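Local coordinates for protein 3-oxoadipate enol-lactonase (Burkholderia xenovorans, PDB 2XUA) that probably hydrolyses 3-oxoadipate enol-lactone in catechol breakdown, using an alpha/beta hydrolase fold with a helical cap over its active site, at residues Ala153-Trp158 and Asp176-Thr181; Glu145-Leu150 and Glu184-Asn189; Arg157-Asp162 and Val169-Ile174. All coordinates share one frame; numbering follows the deposited sequence.

Contact 1: residues Ala153-Trp158 and Asp176-Thr181; sequences AVLPRW and DVFVHT. With SHF (laevulinic acid), chain C.
The ring of Phe-178 is wedged among three side chains of 153-158, Val-154, Leu-155 and Trp-158, and all four residues are buried. Leu-155 supplies the CH-pi part: its CD1 lies over one face of the phenyl ring, shifted toward the rim, 4.1 Å from the centroid of the Phe-178 ring. The same methyl also sits above one face of the Trp-158 indole. The two aromatic rings meet in an offset edge-to-face pair, with the edge of Phe-178 turned toward the face of Trp-158 and the planes at 79°. The closest atoms of that pair are Trp-158 CH2 and Phe-178 CD1, at 3.6 Å. The Val-154 side chain crosses that of Phe-178 at about a right angle, bringing CG1 to 3.8 Å from Phe-178 CE1. A chi1 of -177°, with CG anti to the backbone N, directs the Phe-178 ring toward 153-158.

The two helices involved, 147-154 and 168-179, belong to the cap inserted between strands 117-123 and 209-214 of the alpha/beta hydrolase fold, and this junction lines its ligand pocket. Laevulinic acid lies along it: the O4 atom of SHF is in the plane of the Phe-178 ring, 3.6 Å from Phe-178 CE1, while SHF C5 meets the edge of the indole at 3.2 Å from Trp-158 CZ2. The carboxylate is held by Arg-157, whose NE donates to SHF O1 at 2.8 Å and 150°; the second bond, from Arg-157 NH2 to SHF OH1, is weak at 3.5 Å.

Ala-153 and Pro-156 form the exposed side, away from this packed region. Asp-176 makes no contact with 153-158 either, yet it is buried, and it forms salt bridges with Arg-17 and Arg-57 of the second subunit.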
# COMPACT_ATOMS: atom_id res chain seq x y z
N ALA B 153 -3.53 -12.30 16.06
CA ALA B 153 -4.74 -13.09 16.17
C ALA B 153 -5.54 -13.04 14.89
O ALA B 153 -6.13 -14.03 14.50
CB ALA B 153 -5.60 -12.60 17.33
N VAL B 154 -5.58 -11.86 14.26
CA VAL B 154 -6.49 -11.64 13.11
C VAL B 154 -5.95 -12.16 11.80
O VAL B 154 -6.67 -12.84 11.06
CB VAL B 154 -6.97 -10.16 12.97
CG1 VAL B 154 -7.76 -9.95 11.64
CG2 VAL B 154 -7.79 -9.79 14.19
N LEU B 155 -4.70 -11.87 11.51
CA LEU B 155 -4.09 -12.24 10.19
C LEU B 155 -4.15 -13.69 9.80
O LEU B 155 -4.38 -14.02 8.65
CB LEU B 155 -2.65 -11.72 10.08
CG LEU B 155 -2.53 -10.27 9.59
CD1 LEU B 155 -3.70 -9.38 9.95
CD2 LEU B 155 -1.20 -9.63 10.07
N PRO B 156 -3.94 -14.60 10.76
CA PRO B 156 -4.06 -15.99 10.40
C PRO B 156 -5.46 -16.36 10.02
O PRO B 156 -5.66 -17.41 9.40
CB PRO B 156 -3.64 -16.73 11.69
CG PRO B 156 -2.69 -15.73 12.34
CD PRO B 156 -3.45 -14.44 12.14
N ARG B 157 -6.45 -15.53 10.36
CA ARG B 157 -7.82 -15.84 9.92
C ARG B 157 -8.06 -15.44 8.46
O ARG B 157 -9.13 -15.73 7.91
CB ARG B 157 -8.84 -15.17 10.84
CG ARG B 157 -8.87 -15.85 12.24
CD ARG B 157 -9.45 -14.90 13.30
NE ARG B 157 -10.87 -14.58 13.09
CZ ARG B 157 -11.89 -15.45 13.20
NH1 ARG B 157 -11.68 -16.75 13.51
NH2 ARG B 157 -13.15 -15.02 13.00
N TRP B 158 -7.10 -14.76 7.85
CA TRP B 158 -7.31 -14.16 6.52
C TRP B 158 -6.72 -15.01 5.42
O TRP B 158 -7.18 -14.94 4.29
CB TRP B 158 -6.63 -12.79 6.47
CG TRP B 158 -7.39 -11.72 7.20
CD1 TRP B 158 -8.49 -11.85 8.04
CD2 TRP B 158 -7.09 -10.32 7.15
NE1 TRP B 158 -8.85 -10.60 8.54
CE2 TRP B 158 -8.01 -9.65 7.98
CE3 TRP B 158 -6.10 -9.58 6.49
CZ2 TRP B 158 -7.97 -8.28 8.17
CZ3 TRP B 158 -6.08 -8.21 6.64
CH2 TRP B 158 -7.01 -7.57 7.50
N ASP B 176 1.26 -4.49 7.30
CA ASP B 176 1.66 -3.09 7.57
C ASP B 176 0.44 -2.21 7.57
O ASP B 176 0.32 -1.30 8.40
CB ASP B 176 2.69 -2.56 6.55
CG ASP B 176 3.39 -1.25 7.00
OD1 ASP B 176 3.81 -1.18 8.16
OD2 ASP B 176 3.50 -0.29 6.18
N VAL B 177 -0.49 -2.48 6.67
CA VAL B 177 -1.72 -1.65 6.61
C VAL B 177 -2.57 -1.92 7.85
O VAL B 177 -3.09 -0.98 8.52
CB VAL B 177 -2.53 -2.01 5.35
CG1 VAL B 177 -3.93 -1.37 5.39
CG2 VAL B 177 -1.70 -1.56 4.09
N PHE B 178 -2.69 -3.20 8.19
CA PHE B 178 -3.51 -3.56 9.37
C PHE B 178 -2.95 -2.86 10.63
O PHE B 178 -3.66 -2.12 11.30
CB PHE B 178 -3.51 -5.08 9.52
CG PHE B 178 -4.38 -5.56 10.63
CD1 PHE B 178 -5.69 -5.91 10.39
CD2 PHE B 178 -3.89 -5.58 11.95
CE1 PHE B 178 -6.50 -6.37 11.45
CE2 PHE B 178 -4.73 -6.00 13.02
CZ PHE B 178 -6.02 -6.37 12.76
N VAL B 179 -1.64 -2.99 10.89
CA VAL B 179 -1.11 -2.49 12.15
C VAL B 179 -1.07 -0.98 12.24
O VAL B 179 -0.92 -0.48 13.34
CB VAL B 179 0.24 -3.14 12.62
CG1 VAL B 179 0.10 -4.63 12.64
CG2 VAL B 179 1.41 -2.71 11.71
N HIS B 180 -1.19 -0.27 11.11
CA HIS B 180 -1.21 1.16 11.13
C HIS B 180 -2.61 1.73 11.00
O HIS B 180 -2.78 2.95 10.93
CB HIS B 180 -0.24 1.72 10.08
CG HIS B 180 1.18 1.58 10.55
ND1 HIS B 180 1.76 2.53 11.36
CD2 HIS B 180 2.06 0.56 10.45
CE1 HIS B 180 2.97 2.10 11.70
NE2 HIS B 180 3.17 0.91 11.17
N THR B 181 -3.61 0.84 11.05
CA THR B 181 -5.02 1.30 11.08
C THR B 181 -5.27 2.03 12.39
O THR B 181 -4.87 1.54 13.46
CB THR B 181 -5.98 0.12 10.91
OG1 THR B 181 -5.72 -0.44 9.61
CG2 THR B 181 -7.46 0.57 10.86
C4 SHF C . -10.85 -7.99 10.54
C5 SHF C . -11.04 -7.85 9.03
C3 SHF C . -11.66 -9.04 11.32
C2 SHF C . -12.21 -10.28 10.57
C1 SHF C . -12.45 -11.51 11.53
O4 SHF C . -10.01 -7.28 11.13
O1 SHF C . -11.52 -12.34 11.53
OH1 SHF C . -13.55 -11.68 12.16

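Contact 2: residues Glu145-Leu150 and Glu184-Asn189; sequences EGMHAL and EGYASN. With SHF (laevulinic acid), chain C.
Met-147 and Leu-150 both close on the ring of Tyr-186, the one residue of 184-189 that touches the opposite segment. Just ahead of them, Gly-146 breaks away from helix 132-145 with a positive phi (85°), and the chain then runs into helix 147-154. Met-147, a selenomethionine, follows. Its chain is bent at both chi2 and chi3, which folds the terminal methyl over one face of the phenol: CE lies 3.8 Å from the centroid of the Tyr-186 ring, a CH-pi contact. The selenium sits over the same ring, SE being 4.5 Å from the Tyr-186 centroid and 26° off the ring normal, in a Met-aromatic arrangement. One helical turn further, Leu-150 comes head-on to the tyrosine side chain; its CD2 reaches the rim obliquely, on the same side of the ring as Met-147, 3.3 Å from Tyr-186 CE2. Tyr-186 itself extends with CG anti to its own backbone N (chi1 -180°), carrying the hydroxyl past both neighbours to the ligand. There OH donates a hydrogen bond to SHF O4 at 2.7 Å. Apolar packing thus helps to hold the ring while its polar end serves the pocket, an arrangement belonging to the cap domain of this alpha/beta hydrolase, whose helices 147-154 and 183-195 here build a wall of the laevulinic acid site.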
# COMPACT_ATOMS: atom_id res chain seq x y z
N GLU B 145 -4.95 -1.95 23.77
CA GLU B 145 -3.67 -2.66 23.57
C GLU B 145 -3.04 -2.34 22.19
O GLU B 145 -1.85 -2.56 21.99
CB GLU B 145 -3.85 -4.18 23.71
CG GLU B 145 -4.09 -4.67 25.10
CD GLU B 145 -4.15 -6.18 25.15
OE1 GLU B 145 -5.00 -6.71 25.87
OE2 GLU B 145 -3.36 -6.84 24.45
N GLY B 146 -3.84 -1.79 21.27
CA GLY B 146 -3.31 -1.37 19.98
C GLY B 146 -3.28 -2.53 18.99
O GLY B 146 -3.67 -3.64 19.30
N MSE B 147 -2.79 -2.26 17.78
CA MSE B 147 -3.12 -3.09 16.66
C MSE B 147 -2.11 -4.19 16.42
O MSE B 147 -2.40 -5.15 15.71
CB MSE B 147 -3.28 -2.21 15.42
CG MSE B 147 -4.36 -1.17 15.58
SE MSE B 147 -6.02 -2.04 15.62
CE MSE B 147 -6.08 -2.72 13.83
N HIS B 148 -0.92 -4.06 16.98
CA HIS B 148 0.10 -5.11 16.85
C HIS B 148 -0.35 -6.40 17.50
O HIS B 148 -0.23 -7.49 16.92
CB HIS B 148 1.44 -4.62 17.42
CG HIS B 148 2.28 -3.89 16.40
ND1 HIS B 148 2.23 -2.51 16.23
CD2 HIS B 148 3.15 -4.35 15.46
CE1 HIS B 148 3.05 -2.16 15.26
NE2 HIS B 148 3.61 -3.25 14.77
N ALA B 149 -0.94 -6.26 18.68
CA ALA B 149 -1.54 -7.38 19.42
C ALA B 149 -2.63 -8.14 18.63
O ALA B 149 -2.68 -9.41 18.58
CB ALA B 149 -2.09 -6.84 20.80
N LEU B 150 -3.48 -7.36 17.98
CA LEU B 150 -4.59 -7.88 17.21
C LEU B 150 -4.13 -8.58 15.95
O LEU B 150 -4.71 -9.59 15.56
CB LEU B 150 -5.49 -6.75 16.79
CG LEU B 150 -6.80 -6.63 17.49
CD1 LEU B 150 -6.56 -5.71 18.64
CD2 LEU B 150 -7.63 -5.93 16.51
N GLU B 184 -8.95 3.35 17.21
CA GLU B 184 -10.32 3.83 17.50
C GLU B 184 -11.19 3.64 16.27
O GLU B 184 -12.32 3.13 16.38
CB GLU B 184 -10.34 5.32 17.96
CG GLU B 184 -11.74 5.86 18.17
CD GLU B 184 -12.61 5.00 19.10
OE1 GLU B 184 -13.85 5.03 18.95
OE2 GLU B 184 -12.07 4.28 19.98
N GLY B 185 -10.63 3.98 15.09
CA GLY B 185 -11.34 3.75 13.81
C GLY B 185 -11.71 2.29 13.64
O GLY B 185 -12.82 1.95 13.27
N TYR B 186 -10.76 1.42 13.90
CA TYR B 186 -10.97 -0.04 13.76
C TYR B 186 -12.03 -0.53 14.78
O TYR B 186 -13.00 -1.17 14.41
CB TYR B 186 -9.65 -0.73 14.06
CG TYR B 186 -9.71 -2.23 13.96
CD1 TYR B 186 -9.47 -2.89 12.74
CD2 TYR B 186 -10.05 -3.01 15.08
CE1 TYR B 186 -9.49 -4.29 12.64
CE2 TYR B 186 -10.12 -4.42 14.99
CZ TYR B 186 -9.83 -5.06 13.78
OH TYR B 186 -9.90 -6.44 13.67
N ALA B 187 -11.83 -0.23 16.05
CA ALA B 187 -12.86 -0.57 17.05
C ALA B 187 -14.27 -0.00 16.68
O ALA B 187 -15.28 -0.69 16.84
CB ALA B 187 -12.41 -0.06 18.42
N SER B 188 -14.36 1.22 16.17
CA SER B 188 -15.70 1.73 15.86
C SER B 188 -16.39 0.94 14.76
O SER B 188 -17.61 0.86 14.72
CB SER B 188 -15.68 3.21 15.50
OG SER B 188 -15.20 3.95 16.61
N ASN B 189 -15.59 0.40 13.84
CA ASN B 189 -16.10 -0.45 12.76
C ASN B 189 -16.46 -1.80 13.33
O ASN B 189 -17.47 -2.40 12.92
CB ASN B 189 -15.07 -0.55 11.62
CG ASN B 189 -15.10 0.69 10.72
OD1 ASN B 189 -16.09 0.91 10.05
ND2 ASN B 189 -14.08 1.51 10.74
C4 SHF C . -10.85 -7.99 10.54
C5 SHF C . -11.04 -7.85 9.03
C3 SHF C . -11.66 -9.04 11.32
C2 SHF C . -12.21 -10.28 10.57
C1 SHF C . -12.45 -11.51 11.53
O4 SHF C . -10.01 -7.28 11.13
O1 SHF C . -11.52 -12.34 11.53
OH1 SHF C . -13.55 -11.68 12.16

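Contact 3: residues Arg157-Asp162 and Val169-Ile174; sequences RWFTAD and VVLAMI. With SHF (laevulinic acid), chain C.
Phe-159 and Ile-174 are brought together by their first torsions: Phe-159 has CG anti to its carbonyl carbon (chi1 -61°), and in Ile-174 a chi1 of -71° sets CG1 beside the backbone N and leaves CG2 anti to that N, reaching out from the helix. That one methyl, CG2, serves two rings. It lies in the plane of the Trp-158 indole at its edge, with Ile-174 CG2 at 3.6 Å from Trp-158 CZ3 and 3.8 Å from Trp-158 CE3. It also faces the edge of the phenyl ring, more loosely, at 4.2 Å from Phe-159 CE2. The indole therefore receives the isoleucine at its CZ3/CE3 edge, whereas the ligand meets the CZ2/NE1 edge.

Leu-171 makes the other half of the contact. It runs alongside Phe-159 in the opposite direction, and its CD2 approaches the ring obliquely, with Leu-171 CD2 3.6 Å from Phe-159 CD2 and 3.9 Å from Phe-159 CE2. The second methyl is a little further off, Leu-171 CD1 being 4.1 Å from Phe-159 CD2. No hydrogen bond joins the two segments; 201 Å² is buried between them, and the contacts across it are all between apolar side chains. Leu-171 and Ile-174, three positions apart, fall on the same side of helix 168-179, so that side of the helix meets the consecutive aromatics Trp-158 and Phe-159 of the link between helices.

Beyond Phe-159 the chain turns into helix 161-166, with Thr-160 at the N-cap. Tyr-163 of that helix meets the Phe-159 ring at a shallow angle, and Ile-248 of helix 246-249 touches Phe-159 and Ile-174. Val-170, one turn before Ile-174, packs against Val-170 of the second subunit, placing the contact between the cap, the helix after strand 236-240 and the dimer interface.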
# COMPACT_ATOMS: atom_id res chain seq x y z
N ARG B 157 -6.45 -15.53 10.36
CA ARG B 157 -7.82 -15.84 9.92
C ARG B 157 -8.06 -15.44 8.46
O ARG B 157 -9.13 -15.73 7.91
CB ARG B 157 -8.84 -15.17 10.84
CG ARG B 157 -8.87 -15.85 12.24
CD ARG B 157 -9.45 -14.90 13.30
NE ARG B 157 -10.87 -14.58 13.09
CZ ARG B 157 -11.89 -15.45 13.20
NH1 ARG B 157 -11.68 -16.75 13.51
NH2 ARG B 157 -13.15 -15.02 13.00
N TRP B 158 -7.10 -14.76 7.85
CA TRP B 158 -7.31 -14.16 6.52
C TRP B 158 -6.72 -15.01 5.42
O TRP B 158 -7.18 -14.94 4.29
CB TRP B 158 -6.63 -12.79 6.47
CG TRP B 158 -7.39 -11.72 7.20
CD1 TRP B 158 -8.49 -11.85 8.04
CD2 TRP B 158 -7.09 -10.32 7.15
NE1 TRP B 158 -8.85 -10.60 8.54
CE2 TRP B 158 -8.01 -9.65 7.98
CE3 TRP B 158 -6.10 -9.58 6.49
CZ2 TRP B 158 -7.97 -8.28 8.17
CZ3 TRP B 158 -6.08 -8.21 6.64
CH2 TRP B 158 -7.01 -7.57 7.50
N PHE B 159 -5.69 -15.80 5.73
CA PHE B 159 -5.07 -16.64 4.69
C PHE B 159 -4.86 -18.01 5.23
O PHE B 159 -4.69 -18.13 6.45
CB PHE B 159 -3.69 -16.04 4.33
CG PHE B 159 -3.78 -14.64 3.77
CD1 PHE B 159 -4.25 -14.41 2.50
CD2 PHE B 159 -3.43 -13.55 4.56
CE1 PHE B 159 -4.35 -13.10 1.96
CE2 PHE B 159 -3.52 -12.25 4.04
CZ PHE B 159 -3.97 -12.04 2.69
N THR B 160 -4.84 -19.04 4.36
CA THR B 160 -4.44 -20.38 4.85
C THR B 160 -2.97 -20.32 5.28
O THR B 160 -2.23 -19.39 4.86
CB THR B 160 -4.65 -21.46 3.77
OG1 THR B 160 -3.83 -21.15 2.63
CG2 THR B 160 -6.14 -21.49 3.35
N ALA B 161 -2.59 -21.20 6.19
CA ALA B 161 -1.19 -21.34 6.64
C ALA B 161 -0.24 -21.45 5.45
O ALA B 161 0.87 -20.89 5.45
CB ALA B 161 -1.02 -22.59 7.55
N ASP B 162 -0.65 -22.20 4.45
CA ASP B 162 0.27 -22.47 3.36
C ASP B 162 0.50 -21.18 2.55
O ASP B 162 1.61 -20.90 2.13
CB ASP B 162 -0.35 -23.49 2.43
CG ASP B 162 0.50 -23.75 1.17
OD1 ASP B 162 1.73 -24.03 1.27
OD2 ASP B 162 -0.08 -23.68 0.07
N VAL B 169 5.97 -11.64 1.47
CA VAL B 169 5.97 -10.22 1.08
C VAL B 169 4.50 -9.69 1.08
O VAL B 169 4.25 -8.61 1.62
CB VAL B 169 6.67 -9.95 -0.31
CG1 VAL B 169 6.34 -8.54 -0.86
CG2 VAL B 169 8.21 -10.02 -0.22
N VAL B 170 3.59 -10.43 0.46
CA VAL B 170 2.14 -10.09 0.50
C VAL B 170 1.74 -9.97 1.97
O VAL B 170 1.14 -9.00 2.37
CB VAL B 170 1.29 -11.14 -0.14
CG1 VAL B 170 -0.22 -10.71 -0.03
CG2 VAL B 170 1.61 -11.28 -1.66
N LEU B 171 2.09 -10.95 2.80
CA LEU B 171 1.71 -10.83 4.24
C LEU B 171 2.23 -9.58 4.91
O LEU B 171 1.49 -8.93 5.67
CB LEU B 171 2.03 -12.11 5.05
CG LEU B 171 0.65 -12.75 4.91
CD1 LEU B 171 0.57 -14.00 4.00
CD2 LEU B 171 -0.30 -12.70 6.16
N ALA B 172 3.52 -9.29 4.74
CA ALA B 172 4.12 -8.11 5.34
C ALA B 172 3.42 -6.82 4.92
O ALA B 172 3.21 -5.91 5.73
CB ALA B 172 5.64 -8.06 5.02
N MSE B 173 3.00 -6.72 3.66
CA MSE B 173 2.37 -5.49 3.22
C MSE B 173 0.97 -5.33 3.78
O MSE B 173 0.53 -4.23 4.16
CB MSE B 173 2.33 -5.49 1.68
CG MSE B 173 3.79 -5.27 1.10
SE MSE B 173 3.59 -5.32 -0.83
CE MSE B 173 3.23 -3.42 -1.30
N ILE B 174 0.24 -6.44 3.77
CA ILE B 174 -1.11 -6.48 4.35
C ILE B 174 -1.04 -6.18 5.87
O ILE B 174 -1.84 -5.39 6.42
CB ILE B 174 -1.74 -7.92 4.05
CG1 ILE B 174 -2.09 -8.07 2.55
CG2 ILE B 174 -2.94 -8.17 4.88
CD1 ILE B 174 -3.11 -7.07 2.03
C4 SHF C . -10.85 -7.99 10.54
C5 SHF C . -11.04 -7.85 9.03
C3 SHF C . -11.66 -9.04 11.32
C2 SHF C . -12.21 -10.28 10.57
C1 SHF C . -12.45 -11.51 11.53
O4 SHF C . -10.01 -7.28 11.13
O1 SHF C . -11.52 -12.34 11.53
OH1 SHF C . -13.55 -11.68 12.16

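Helix 168-179 ties contact 1 to contact 3, whose centres are 9 Å apart: Phe-178 and Ile-174, one turn apart, meet different parts of Trp-158, which both contacts share. Contact 2 lies 10 Å from contact 1, between centres, and touches it through Met-147, whose CE is 3.6 Å from Phe-178 O. Contacts 2 and 3 do not touch; their nearest atoms are about 6 Å apart. All three include residues that reach laevulinic acid, contact 2 at its ketone oxygen and the segment shared by contacts 1 and 3 at its carboxylate. Trp-158 also meets His-244, part of a probable Ser-100, His-244, Asp-217 catalytic triad, so contacts 1 and 3 border the likely active site.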